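Local coordinates for putative peptidyl-arginine deiminase (Chlorobium tepidum, PDB 1XKN), which probably hydrolyses guanidino groups as a deiminase acting on agmatine or on arginine in peptides, at residues A[16-21]-A[45-50]; A[36-41]-A[71-76]; A[120-123]-A[129-132]; A[207-212]-A[218-223]; A[239-244]-A[279-284]. All blocks are in the same frame, centred on the assembly; numbering follows the deposited sequence.

Contact 1 of 5, residues A[16-21]-A[45-50]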
# COMPACT_ATOMS: atom_id res chain seq x y z
N ALA A 16 6.15 -6.48 12.17
CA ALA A 16 7.46 -6.46 12.79
C ALA A 16 7.93 -5.02 12.58
O ALA A 16 8.63 -4.45 13.42
CB ALA A 16 8.40 -7.43 12.08
N SER A 17 7.52 -4.43 11.46
CA SER A 17 7.89 -3.06 11.12
C SER A 17 7.09 -2.56 9.93
O SER A 17 6.24 -3.27 9.38
CB SER A 17 9.37 -2.99 10.72
OG SER A 17 9.54 -3.45 9.38
N THR A 18 7.35 -1.31 9.55
CA THR A 18 6.75 -0.70 8.37
C THR A 18 7.93 -0.11 7.61
O THR A 18 8.83 0.48 8.21
CB THR A 18 5.78 0.46 8.70
OG1 THR A 18 4.63 -0.05 9.38
CG2 THR A 18 5.33 1.15 7.41
N TRP A 19 7.93 -0.30 6.30
CA TRP A 19 9.00 0.22 5.46
C TRP A 19 8.59 1.47 4.71
O TRP A 19 7.43 1.63 4.31
CB TRP A 19 9.44 -0.83 4.44
CG TRP A 19 10.32 -1.88 5.04
CD1 TRP A 19 9.92 -2.95 5.77
CD2 TRP A 19 11.75 -1.91 5.02
NE1 TRP A 19 11.02 -3.65 6.21
CE2 TRP A 19 12.16 -3.03 5.76
CE3 TRP A 19 12.73 -1.09 4.44
CZ2 TRP A 19 13.50 -3.36 5.95
CZ3 TRP A 19 14.07 -1.41 4.63
CH2 TRP A 19 14.44 -2.54 5.38
N LEU A 20 9.57 2.35 4.50
CA LEU A 20 9.39 3.60 3.79
C LEU A 20 10.63 3.84 2.94
O LEU A 20 11.71 3.35 3.25
CB LEU A 20 9.26 4.77 4.76
CG LEU A 20 8.14 4.77 5.80
CD1 LEU A 20 8.32 5.97 6.73
CD2 LEU A 20 6.79 4.83 5.10
N SER A 21 10.45 4.60 1.86
CA SER A 21 11.56 4.97 0.98
C SER A 21 11.54 6.49 1.02
O SER A 21 10.68 7.12 0.40
CB SER A 21 11.33 4.47 -0.45
OG SER A 21 11.48 3.06 -0.54
N TYR A 45 6.97 9.47 12.18
CA TYR A 45 6.73 9.69 13.60
C TYR A 45 5.51 8.91 14.07
O TYR A 45 5.59 8.17 15.06
CB TYR A 45 6.52 11.18 13.90
CG TYR A 45 6.03 11.42 15.31
CD1 TYR A 45 6.84 11.16 16.42
CD2 TYR A 45 4.73 11.88 15.54
CE1 TYR A 45 6.37 11.35 17.72
CE2 TYR A 45 4.25 12.07 16.83
CZ TYR A 45 5.07 11.80 17.92
OH TYR A 45 4.60 11.99 19.19
N GLN A 46 4.39 9.07 13.37
CA GLN A 46 3.18 8.34 13.76
C GLN A 46 3.45 6.84 13.76
O GLN A 46 3.03 6.13 14.67
CB GLN A 46 2.03 8.66 12.80
CG GLN A 46 1.40 10.04 13.01
CD GLN A 46 0.93 10.26 14.44
OE1 GLN A 46 0.41 9.35 15.08
NE2 GLN A 46 1.10 11.48 14.94
N LEU A 47 4.17 6.35 12.75
CA LEU A 47 4.47 4.93 12.69
C LEU A 47 5.37 4.48 13.84
O LEU A 47 5.21 3.38 14.37
CB LEU A 47 5.15 4.58 11.36
CG LEU A 47 4.27 4.68 10.12
CD1 LEU A 47 5.13 4.53 8.88
CD2 LEU A 47 3.18 3.62 10.16
N SER A 48 6.31 5.34 14.24
CA SER A 48 7.23 4.99 15.32
C SER A 48 6.52 4.86 16.67
O SER A 48 7.08 4.31 17.61
CB SER A 48 8.37 6.01 15.41
OG SER A 48 7.94 7.27 15.88
N ARG A 49 5.30 5.37 16.76
CA ARG A 49 4.53 5.27 18.00
C ARG A 49 3.99 3.85 18.12
O ARG A 49 3.72 3.36 19.22
CB ARG A 49 3.35 6.24 17.97
CG ARG A 49 3.73 7.71 17.93
CD ARG A 49 2.47 8.56 17.84
NE ARG A 49 1.59 8.31 18.98
CZ ARG A 49 0.26 8.32 18.91
NH1 ARG A 49 -0.34 8.55 17.75
NH2 ARG A 49 -0.46 8.09 20.00
N SER A 50 3.87 3.19 16.97
CA SER A 50 3.31 1.85 16.89
C SER A 50 4.30 0.69 16.74
O SER A 50 4.14 -0.36 17.35
CB SER A 50 2.33 1.80 15.72
OG SER A 50 1.90 0.49 15.43
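A single leucine methyl group carries nearly all of this contact. CD1 of L47, on helix 36-50, sits against two residues of strand 15-21. It lies 3.7 Å from CG2 of T18 and 4.1 Å from CD1 of L20. CD2 of L20 is equally near the same methyl. No hydrogen bond joins the two segments. T18 and L20 are two apart on the strand, so both CB atoms face the helix. W19, between them, points the other way. The side chains of T18 and L47 cross at about a right angle, while L20 and L47 meet tip to tip. T18 turns its methyl toward the leucine because CG2 stands anti to the backbone N, with OG1 beside that N (chi1 -67°). OG1 is 4.0 Å from CD2 of L47, but its polar partners lie elsewhere: it is hydrogen-bonded to E51 and Y290. All three residues are buried. L47 also touches V53 of the next strand and L297 of strand 295-300. Strand 15-21 runs parallel to strand 52-57, and helix 36-50 connects them. This is the packing of a beta-alpha-beta crossover, in which the helix lies against the sheet that holds the two parallel strands it connects.

Contact 2 of 5, residues A[36-41]-A[71-76]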
# COMPACT_ATOMS: atom_id res chain seq x y z
N VAL A 36 7.09 18.08 0.94
CA VAL A 36 7.08 16.61 0.99
C VAL A 36 7.86 15.93 2.12
O VAL A 36 7.32 15.07 2.82
CB VAL A 36 7.50 16.03 -0.37
CG1 VAL A 36 7.41 14.51 -0.35
CG2 VAL A 36 6.61 16.59 -1.46
N PRO A 37 9.14 16.28 2.30
CA PRO A 37 9.93 15.65 3.37
C PRO A 37 9.26 15.73 4.75
O PRO A 37 9.30 14.77 5.51
CB PRO A 37 11.26 16.42 3.32
CG PRO A 37 10.87 17.75 2.71
CD PRO A 37 9.93 17.33 1.62
N ALA A 38 8.64 16.87 5.05
CA ALA A 38 7.98 17.03 6.34
C ALA A 38 6.81 16.06 6.50
O ALA A 38 6.54 15.58 7.60
CB ALA A 38 7.48 18.47 6.50
N VAL A 39 6.13 15.75 5.40
CA VAL A 39 5.01 14.82 5.46
C VAL A 39 5.53 13.43 5.81
O VAL A 39 4.92 12.70 6.60
CB VAL A 39 4.23 14.76 4.13
CG1 VAL A 39 3.01 13.85 4.28
CG2 VAL A 39 3.79 16.16 3.73
N PHE A 40 6.66 13.05 5.21
CA PHE A 40 7.24 11.75 5.51
C PHE A 40 7.70 11.69 6.97
O PHE A 40 7.62 10.64 7.61
CB PHE A 40 8.40 11.44 4.56
CG PHE A 40 7.96 10.89 3.24
CD1 PHE A 40 7.43 11.72 2.26
CD2 PHE A 40 8.03 9.52 2.98
CE1 PHE A 40 6.99 11.20 1.04
CE2 PHE A 40 7.60 8.99 1.77
CZ PHE A 40 7.08 9.84 0.79
N ALA A 41 8.18 12.82 7.48
CA ALA A 41 8.62 12.88 8.87
C ALA A 41 7.42 12.67 9.79
O ALA A 41 7.51 11.96 10.79
CB ALA A 41 9.27 14.22 9.17
N LYS A 71 13.20 15.18 14.35
CA LYS A 71 13.45 15.82 15.64
C LYS A 71 12.39 16.89 15.92
O LYS A 71 12.13 17.22 17.08
CB LYS A 71 14.85 16.43 15.66
CG LYS A 71 15.29 16.93 17.03
CD LYS A 71 16.73 17.42 16.99
CE LYS A 71 17.17 17.93 18.35
NZ LYS A 71 17.07 16.87 19.40
N GLU A 72 11.79 17.44 14.87
CA GLU A 72 10.75 18.45 15.03
C GLU A 72 9.46 17.79 15.48
O GLU A 72 8.61 18.41 16.13
CB GLU A 72 10.51 19.22 13.73
CG GLU A 72 11.71 19.96 13.19
CD GLU A 72 11.33 21.08 12.24
OE1 GLU A 72 10.72 22.06 12.71
OE2 GLU A 72 11.63 20.98 11.04
N ARG A 73 9.31 16.52 15.12
CA ARG A 73 8.11 15.76 15.48
C ARG A 73 8.33 15.07 16.83
O ARG A 73 7.39 14.89 17.61
CB ARG A 73 7.82 14.69 14.42
CG ARG A 73 7.73 15.21 12.99
CD ARG A 73 6.49 16.06 12.78
NE ARG A 73 6.37 16.47 11.38
CZ ARG A 73 5.30 17.09 10.87
NH1 ARG A 73 4.26 17.36 11.63
NH2 ARG A 73 5.29 17.42 9.59
N ASP A 74 9.58 14.70 17.09
CA ASP A 74 9.95 14.00 18.33
C ASP A 74 11.21 14.67 18.88
O ASP A 74 12.31 14.11 18.80
CB ASP A 74 10.23 12.53 18.00
CG ASP A 74 10.22 11.64 19.23
OD1 ASP A 74 10.29 12.16 20.37
OD2 ASP A 74 10.17 10.41 19.05
N PRO A 75 11.07 15.87 19.47
CA PRO A 75 12.19 16.62 20.04
C PRO A 75 13.07 15.88 21.04
O PRO A 75 14.29 16.09 21.08
CB PRO A 75 11.51 17.84 20.66
CG PRO A 75 10.16 17.31 21.04
CD PRO A 75 9.79 16.50 19.82
N GLU A 76 12.47 14.99 21.82
CA GLU A 76 13.22 14.24 22.82
C GLU A 76 13.67 12.87 22.31
O GLU A 76 14.41 12.16 22.99
CB GLU A 76 12.38 14.06 24.08
CG GLU A 76 11.83 15.37 24.64
CD GLU A 76 12.91 16.41 24.87
OE1 GLU A 76 13.84 16.14 25.65
OE2 GLU A 76 12.82 17.51 24.27
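R73 reaches from the end of helix 60-73 to the backbone of helix 36-50, where A41 and A38 receive it. Its CB points toward the other helix. CG, placed beside the backbone N (chi1 -54°), is the first atom to touch: it lies 3.9 Å from O of A41 and 4.2 Å from CB of A41. The chain bends at chi2 (-70°) and then runs extended toward A38. NE and CZ pass near the carbonyl of A38, with CZ 3.8 Å from O of A38. The tip makes the one hydrogen bond of the contact, from NH2 of R73 to O of A38 at 3.0 Å. It is a bent bond, with an angle of 133° at the hydrogen. The donor stands above the carbonyl plane and does not meet a lone pair. The oxygen is also tilted from the guanidinium plane. NH2 is 3.9 Å from CB of A38 as well. E42 forms a long, weak ion pair with the same NH2. The contact is partly buried. L69, one turn earlier on helix 60-73, packs on P37 and A41, and R73 also touches Y45, one turn further along helix 36-50. The two helices touch here through L69 and R73; strand 52-57 lies between them in the sequence.

Contact 3 of 5, residues A[120-123]-A[129-132]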
# COMPACT_ATOMS: atom_id res chain seq x y z
N TYR A 120 8.89 -4.45 -11.24
CA TYR A 120 8.35 -3.10 -11.16
C TYR A 120 8.76 -2.38 -12.43
O TYR A 120 9.90 -2.51 -12.88
CB TYR A 120 8.92 -2.37 -9.94
CG TYR A 120 8.42 -0.95 -9.76
CD1 TYR A 120 7.10 -0.70 -9.39
CD2 TYR A 120 9.28 0.14 -9.92
CE1 TYR A 120 6.64 0.60 -9.19
CE2 TYR A 120 8.82 1.45 -9.72
CZ TYR A 120 7.50 1.67 -9.36
OH TYR A 120 7.04 2.95 -9.15
N ASN A 121 7.84 -1.62 -13.02
CA ASN A 121 8.17 -0.86 -14.23
C ASN A 121 7.59 0.55 -14.24
O ASN A 121 7.21 1.06 -15.29
CB ASN A 121 7.76 -1.63 -15.50
CG ASN A 121 6.25 -1.72 -15.71
OD1 ASN A 121 5.79 -2.25 -16.73
ND2 ASN A 121 5.47 -1.21 -14.77
N ALA A 122 7.55 1.19 -13.07
CA ALA A 122 7.05 2.55 -12.93
C ALA A 122 5.65 2.75 -13.51
O ALA A 122 5.43 3.59 -14.38
CB ALA A 122 8.02 3.54 -13.58
N TRP A 123 4.71 1.95 -13.01
CA TRP A 123 3.31 2.01 -13.43
C TRP A 123 3.13 1.97 -14.95
O TRP A 123 2.42 2.80 -15.52
CB TRP A 123 2.63 3.27 -12.87
CG TRP A 123 2.76 3.45 -11.37
CD1 TRP A 123 2.92 2.47 -10.43
CD2 TRP A 123 2.71 4.69 -10.65
NE1 TRP A 123 2.97 3.03 -9.17
CE2 TRP A 123 2.84 4.39 -9.28
CE3 TRP A 123 2.56 6.03 -11.03
CZ2 TRP A 123 2.83 5.38 -8.28
CZ3 TRP A 123 2.55 7.02 -10.04
CH2 TRP A 123 2.68 6.68 -8.69
N PRO A 129 14.68 6.50 -14.42
CA PRO A 129 14.81 5.04 -14.38
C PRO A 129 14.12 4.44 -13.16
O PRO A 129 13.75 5.15 -12.24
CB PRO A 129 16.32 4.84 -14.35
CG PRO A 129 16.75 5.96 -13.47
CD PRO A 129 15.95 7.14 -14.02
N TYR A 130 13.97 3.12 -13.16
CA TYR A 130 13.33 2.45 -12.04
C TYR A 130 14.08 1.18 -11.63
O TYR A 130 13.53 0.33 -10.95
CB TYR A 130 11.87 2.12 -12.39
CG TYR A 130 11.69 1.36 -13.68
CD1 TYR A 130 12.01 0.00 -13.77
CD2 TYR A 130 11.18 1.99 -14.81
CE1 TYR A 130 11.82 -0.70 -14.96
CE2 TYR A 130 10.99 1.30 -16.01
CZ TYR A 130 11.31 -0.04 -16.07
OH TYR A 130 11.11 -0.72 -17.25
N ASP A 131 15.34 1.07 -12.04
CA ASP A 131 16.11 -0.11 -11.69
C ASP A 131 16.39 -0.24 -10.19
O ASP A 131 16.41 -1.34 -9.66
CB ASP A 131 17.43 -0.18 -12.47
CG ASP A 131 18.32 1.02 -12.25
OD1 ASP A 131 19.54 0.83 -11.98
OD2 ASP A 131 17.83 2.16 -12.36
N ASP A 132 16.60 0.88 -9.50
CA ASP A 132 16.84 0.78 -8.07
C ASP A 132 15.56 0.41 -7.34
O ASP A 132 15.59 -0.40 -6.41
CB ASP A 132 17.44 2.08 -7.51
CG ASP A 132 18.92 2.20 -7.80
OD1 ASP A 132 19.63 1.18 -7.69
OD2 ASP A 132 19.39 3.32 -8.11
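Y130 lays its ring on the backbone of N121, a CH-pi contact in the connection, with its short helix 122-125, from strand 110-119 to helix 131-144. Y130 holds the N-cap position of the latter helix. Its CG lies between the backbone N and the carbonyl carbon (chi1 53°), a crowded position that turns the ring back over residues 120-122. CA of N121 is 3.7 Å from the centroid of the Y130 ring and 12° off its normal, so it sits over the middle of the face. N of A122 lies over the same face, nearer the rim. CB of A122 packs on CD2 of Y130 at 3.7 Å. CB of N121 comes within 3.9 Å of the phenol OH of Y130.

Y120 has another conformation. Its CG is anti to the backbone N (chi1 -180°), and the ring extends beneath the next residues of its own segment. N of A122 stands 3.5 Å above the plane of the Y120 ring, over its centre. The side chains of Y120 and Y130 cross obliquely, and CD2 of Y120 is 4.1 Å from CB of Y130. OH of Y120 is hydrogen-bonded to D92. The bound sodium ion lies about 5 Å from the Y120 side chain; N117, W118 and N134 form its site. On the same side of the Y130 ring as CA of N121, O of Y120 approaches obliquely, 3.4 Å from CE1 of Y130.

Contact 4 of 5, residues A[207-212]-A[218-223]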
# COMPACT_ATOMS: atom_id res chain seq x y z
N ASP A 207 -12.88 -0.14 -13.10
CA ASP A 207 -12.04 1.04 -13.27
C ASP A 207 -11.71 1.70 -11.94
O ASP A 207 -12.36 1.44 -10.92
CB ASP A 207 -12.76 2.06 -14.17
CG ASP A 207 -12.87 1.59 -15.61
OD1 ASP A 207 -13.70 2.15 -16.35
OD2 ASP A 207 -12.11 0.67 -16.00
N GLY A 208 -10.70 2.56 -11.96
CA GLY A 208 -10.29 3.26 -10.76
C GLY A 208 -10.81 4.69 -10.74
O GLY A 208 -11.79 5.00 -11.42
N ILE A 209 -10.15 5.56 -9.98
CA ILE A 209 -10.57 6.96 -9.87
C ILE A 209 -9.84 7.91 -10.81
O ILE A 209 -8.86 7.55 -11.46
CB ILE A 209 -10.41 7.49 -8.43
CG1 ILE A 209 -8.92 7.53 -8.05
CG2 ILE A 209 -11.19 6.60 -7.47
CD1 ILE A 209 -8.65 8.12 -6.66
N ALA A 210 -10.33 9.15 -10.87
CA ALA A 210 -9.75 10.17 -11.74
C ALA A 210 -8.40 10.70 -11.27
O ALA A 210 -8.11 10.74 -10.07
CB ALA A 210 -10.74 11.33 -11.88
N GLY A 211 -7.59 11.12 -12.24
CA GLY A 211 -6.27 11.67 -11.94
C GLY A 211 -5.24 10.65 -11.52
O GLY A 211 -4.11 11.00 -11.17
N ASP A 212 -5.62 9.38 -11.57
CA ASP A 212 -4.77 8.27 -11.18
C ASP A 212 -3.81 7.83 -12.29
O ASP A 212 -4.25 7.44 -13.37
CB ASP A 212 -5.67 7.12 -10.72
CG ASP A 212 -4.90 5.87 -10.38
OD1 ASP A 212 -3.76 5.98 -9.88
OD2 ASP A 212 -5.46 4.77 -10.58
N VAL A 218 -6.26 -0.52 -6.96
CA VAL A 218 -7.37 -0.82 -6.07
C VAL A 218 -7.21 -0.07 -4.75
O VAL A 218 -8.21 0.32 -4.15
CB VAL A 218 -7.45 -2.35 -5.80
CG1 VAL A 218 -6.29 -2.81 -4.93
CG2 VAL A 218 -8.79 -2.70 -5.16
N ASP A 219 -5.98 0.16 -4.32
CA ASP A 219 -5.77 0.84 -3.05
C ASP A 219 -6.15 2.33 -3.02
O ASP A 219 -5.86 3.04 -2.06
CB ASP A 219 -4.34 0.61 -2.52
CG ASP A 219 -3.29 1.51 -3.17
OD1 ASP A 219 -3.57 2.13 -4.21
OD2 ASP A 219 -2.16 1.58 -2.62
N ASP A 220 -6.80 2.80 -4.08
CA ASP A 220 -7.28 4.18 -4.10
C ASP A 220 -8.80 4.10 -4.12
O ASP A 220 -9.49 5.11 -4.26
CB ASP A 220 -6.81 4.94 -5.36
CG ASP A 220 -5.41 5.52 -5.21
OD1 ASP A 220 -5.01 5.83 -4.08
OD2 ASP A 220 -4.73 5.68 -6.24
N MSE A 221 -9.33 2.89 -3.94
CA MSE A 221 -10.77 2.68 -4.02
C MSE A 221 -11.43 1.70 -3.04
O MSE A 221 -12.40 2.04 -2.37
CB MSE A 221 -11.09 2.27 -5.46
CG MSE A 221 -12.54 2.00 -5.78
SE MSE A 221 -12.72 1.76 -7.69
CE MSE A 221 -11.63 0.19 -7.88
N ALA A 222 -10.90 0.47 -2.99
CA ALA A 222 -11.47 -0.56 -2.13
C ALA A 222 -10.40 -1.29 -1.33
O ALA A 222 -9.31 -1.56 -1.84
CB ALA A 222 -12.26 -1.54 -2.98
N ARG A 223 -10.72 -1.62 -0.08
CA ARG A 223 -9.77 -2.29 0.81
C ARG A 223 -10.44 -3.26 1.78
O ARG A 223 -11.52 -2.98 2.30
CB ARG A 223 -9.03 -1.24 1.64
CG ARG A 223 -8.29 -0.16 0.87
CD ARG A 223 -6.97 -0.68 0.33
NE ARG A 223 -6.16 -1.27 1.39
CZ ARG A 223 -5.51 -0.57 2.31
NH1 ARG A 223 -4.81 -1.19 3.24
NH2 ARG A 223 -5.55 0.76 2.29
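This is a local contact without hydrogen bonds, between the loop after strand 201-205 and the 3-10 turn that leads into strand 222-226. Four residue pairs make it. At one end, the selenomethionine M221 reaches the backbone. Its SE lies 3.3 Å from O of D207 and 4.2 Å from CA of G208. The chain runs extended from the backbone to SE and then bends at chi3 (63°), which also brings CE within 3.4 Å of O of D207. In the middle, CD1 of I209 packs on CB of D220 at 3.9 Å, the two side chains crossing at about a right angle. At the other end, two carboxylates come close: OD1 of D212 is 3.8 Å from OD2 of D220. Their planes are 86° apart, and no bond joins these like charges. D212 is held by T214 and by the backbone N of G216. M221 is also packed by L205 and T171, and by L246 and N249 of helix 243-253. In the second segment, O of V218 accepts from both M221 N and A222 N. The type II beta turn I209-D212, with G211 at positive phi, and the 3-10 segment 218-220 thus pack together within the connection from strand 201-205 to strand 222-226, in a protein of the Porphyromonas-type peptidyl-arginine deiminase family.

Contact 5 of 5, residues A[239-244]-A[279-284]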
# COMPACT_ATOMS: atom_id res chain seq x y z
N GLU A 239 -22.60 14.40 -10.65
CA GLU A 239 -21.86 15.14 -11.67
C GLU A 239 -20.35 14.95 -11.61
O GLU A 239 -19.63 15.34 -12.53
CB GLU A 239 -22.19 16.63 -11.59
CG GLU A 239 -23.66 16.96 -11.79
CD GLU A 239 -24.24 16.29 -13.03
OE1 GLU A 239 -23.61 16.35 -14.10
OE2 GLU A 239 -25.34 15.70 -12.92
N ASP A 240 -19.87 14.35 -10.53
CA ASP A 240 -18.44 14.11 -10.36
C ASP A 240 -17.97 12.96 -11.24
O ASP A 240 -18.68 11.98 -11.42
CB ASP A 240 -18.12 13.79 -8.90
CG ASP A 240 -16.64 13.62 -8.66
OD1 ASP A 240 -15.92 14.64 -8.66
OD2 ASP A 240 -16.19 12.47 -8.50
N GLU A 241 -16.75 13.09 -11.76
CA GLU A 241 -16.17 12.08 -12.64
C GLU A 241 -16.06 10.68 -12.03
O GLU A 241 -16.11 9.68 -12.75
CB GLU A 241 -14.79 12.53 -13.12
CG GLU A 241 -14.80 13.74 -14.04
CD GLU A 241 -15.48 14.95 -13.44
OE1 GLU A 241 -15.15 15.32 -12.29
OE2 GLU A 241 -16.36 15.54 -14.11
N ASN A 242 -15.92 10.60 -10.71
CA ASN A 242 -15.79 9.30 -10.05
C ASN A 242 -17.12 8.65 -9.71
O ASN A 242 -17.16 7.48 -9.30
CB ASN A 242 -14.96 9.42 -8.78
CG ASN A 242 -13.52 9.80 -9.05
OD1 ASN A 242 -12.89 9.27 -9.97
ND2 ASN A 242 -12.99 10.71 -8.24
N TYR A 243 -18.22 9.38 -9.89
CA TYR A 243 -19.54 8.84 -9.56
C TYR A 243 -19.81 7.49 -10.22
O TYR A 243 -20.05 6.50 -9.53
CB TYR A 243 -20.63 9.83 -9.97
CG TYR A 243 -22.01 9.43 -9.49
CD1 TYR A 243 -22.36 9.54 -8.15
CD2 TYR A 243 -22.97 8.94 -10.38
CE1 TYR A 243 -23.62 9.17 -7.69
CE2 TYR A 243 -24.24 8.57 -9.94
CZ TYR A 243 -24.55 8.69 -8.59
OH TYR A 243 -25.80 8.32 -8.13
N LYS A 244 -19.76 7.45 -11.55
CA LYS A 244 -20.03 6.22 -12.28
C LYS A 244 -19.11 5.04 -11.93
O LYS A 244 -19.59 3.97 -11.55
CB LYS A 244 -19.98 6.50 -13.79
CG LYS A 244 -20.21 5.29 -14.68
CD LYS A 244 -20.31 5.72 -16.13
CE LYS A 244 -20.46 4.53 -17.07
NZ LYS A 244 -19.25 3.66 -17.06
N GLY A 279 -4.10 22.94 -12.26
CA GLY A 279 -5.27 22.69 -13.08
C GLY A 279 -5.53 21.23 -13.39
O GLY A 279 -6.30 20.90 -14.29
N GLU A 280 -4.88 20.34 -12.64
CA GLU A 280 -5.04 18.90 -12.85
C GLU A 280 -5.70 18.22 -11.66
O GLU A 280 -5.37 18.51 -10.51
CB GLU A 280 -3.69 18.24 -13.12
CG GLU A 280 -2.83 18.97 -14.15
CD GLU A 280 -1.53 18.24 -14.46
OE1 GLU A 280 -1.03 17.50 -13.59
OE2 GLU A 280 -0.99 18.43 -15.57
N ARG A 281 -6.62 17.30 -11.95
CA ARG A 281 -7.31 16.55 -10.91
C ARG A 281 -6.31 15.56 -10.30
O ARG A 281 -5.60 14.87 -11.03
CB ARG A 281 -8.50 15.80 -11.52
CG ARG A 281 -9.37 15.02 -10.52
CD ARG A 281 -10.08 15.97 -9.56
NE ARG A 281 -11.02 15.29 -8.67
CZ ARG A 281 -12.26 14.93 -9.00
NH1 ARG A 281 -12.72 15.19 -10.22
NH2 ARG A 281 -13.04 14.34 -8.11
N LEU A 282 -6.24 15.53 -8.97
CA LEU A 282 -5.33 14.63 -8.27
C LEU A 282 -6.14 13.46 -7.70
O LEU A 282 -7.29 13.62 -7.32
CB LEU A 282 -4.61 15.38 -7.14
CG LEU A 282 -3.92 16.68 -7.58
CD1 LEU A 282 -3.10 17.25 -6.42
CD2 LEU A 282 -3.01 16.41 -8.78
N PRO A 283 -5.53 12.26 -7.63
CA PRO A 283 -6.18 11.05 -7.12
C PRO A 283 -6.32 10.93 -5.60
O PRO A 283 -5.94 9.92 -5.01
CB PRO A 283 -5.33 9.94 -7.71
CG PRO A 283 -3.95 10.52 -7.65
CD PRO A 283 -4.16 11.97 -8.09
N ALA A 284 -6.87 11.97 -4.98
CA ALA A 284 -7.06 11.98 -3.53
C ALA A 284 -8.12 10.95 -3.13
O ALA A 284 -9.22 10.93 -3.69
CB ALA A 284 -7.50 13.37 -3.08
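A salt-bridge network joins the capped turn that leads into helix 243-253 to the short strand 280-281. R281 is its centre, with D240 and E241 as acidic partners. NH2 of R281 donates to OD1 of D240 at 2.9 Å, with an angle of 148° at the hydrogen. That oxygen uses its syn lone pair. NH1 of R281 donates to OE1 of E241 at 3.2 Å. This bond is more bent, at 136°, and uses the anti lone pair of OE1, which lies in the guanidinium plane. Both oxygens come to the guanidinium edge, but the carboxylates are turned steeply against it.

The R281 chain leaves with CG anti to the backbone N and bends at chi2, which carries the guanidinium across to the acids. E241 also bends at chi2 to bring OE1 round. ND2 of N242 lies 3.6 Å from NH2 of R281, close, but without a hydrogen bond between them; OD1 of N242 accepts from A210 N. D240 has a second task. Its OD2 accepts from N of N242 at 2.9 Å, a capping bond at the type I turn D240-Y243. One carboxylate therefore serves both the turn and the arginine. Two acids beside one guanidinium would probably favour the charged form of all three groups, and the pairing links the turn 240-243 to strand 280-281.

Overall arrangement
From the N terminus, contact 1 closes the loop from strand 15-21 to the end of helix 36-50. Contact 2 opens within that loop and closes beyond it, at the end of helix 60-73, so the two cross. They share helix 36-50 and touch, Y45 packing on R73 and D74. Contacts 3, 4 and 5 follow in series. Contact 3 closes a short loop before helix 131-144, near the sodium site. Contact 4 closes another before strand 222-226, on the opposite side of the chain's centre from contact 1. Contact 5 spans a longer stretch, from the start of helix 243-253 to strand 280-281. It touches contact 4, where N242 and P283 meet the loop 209-211.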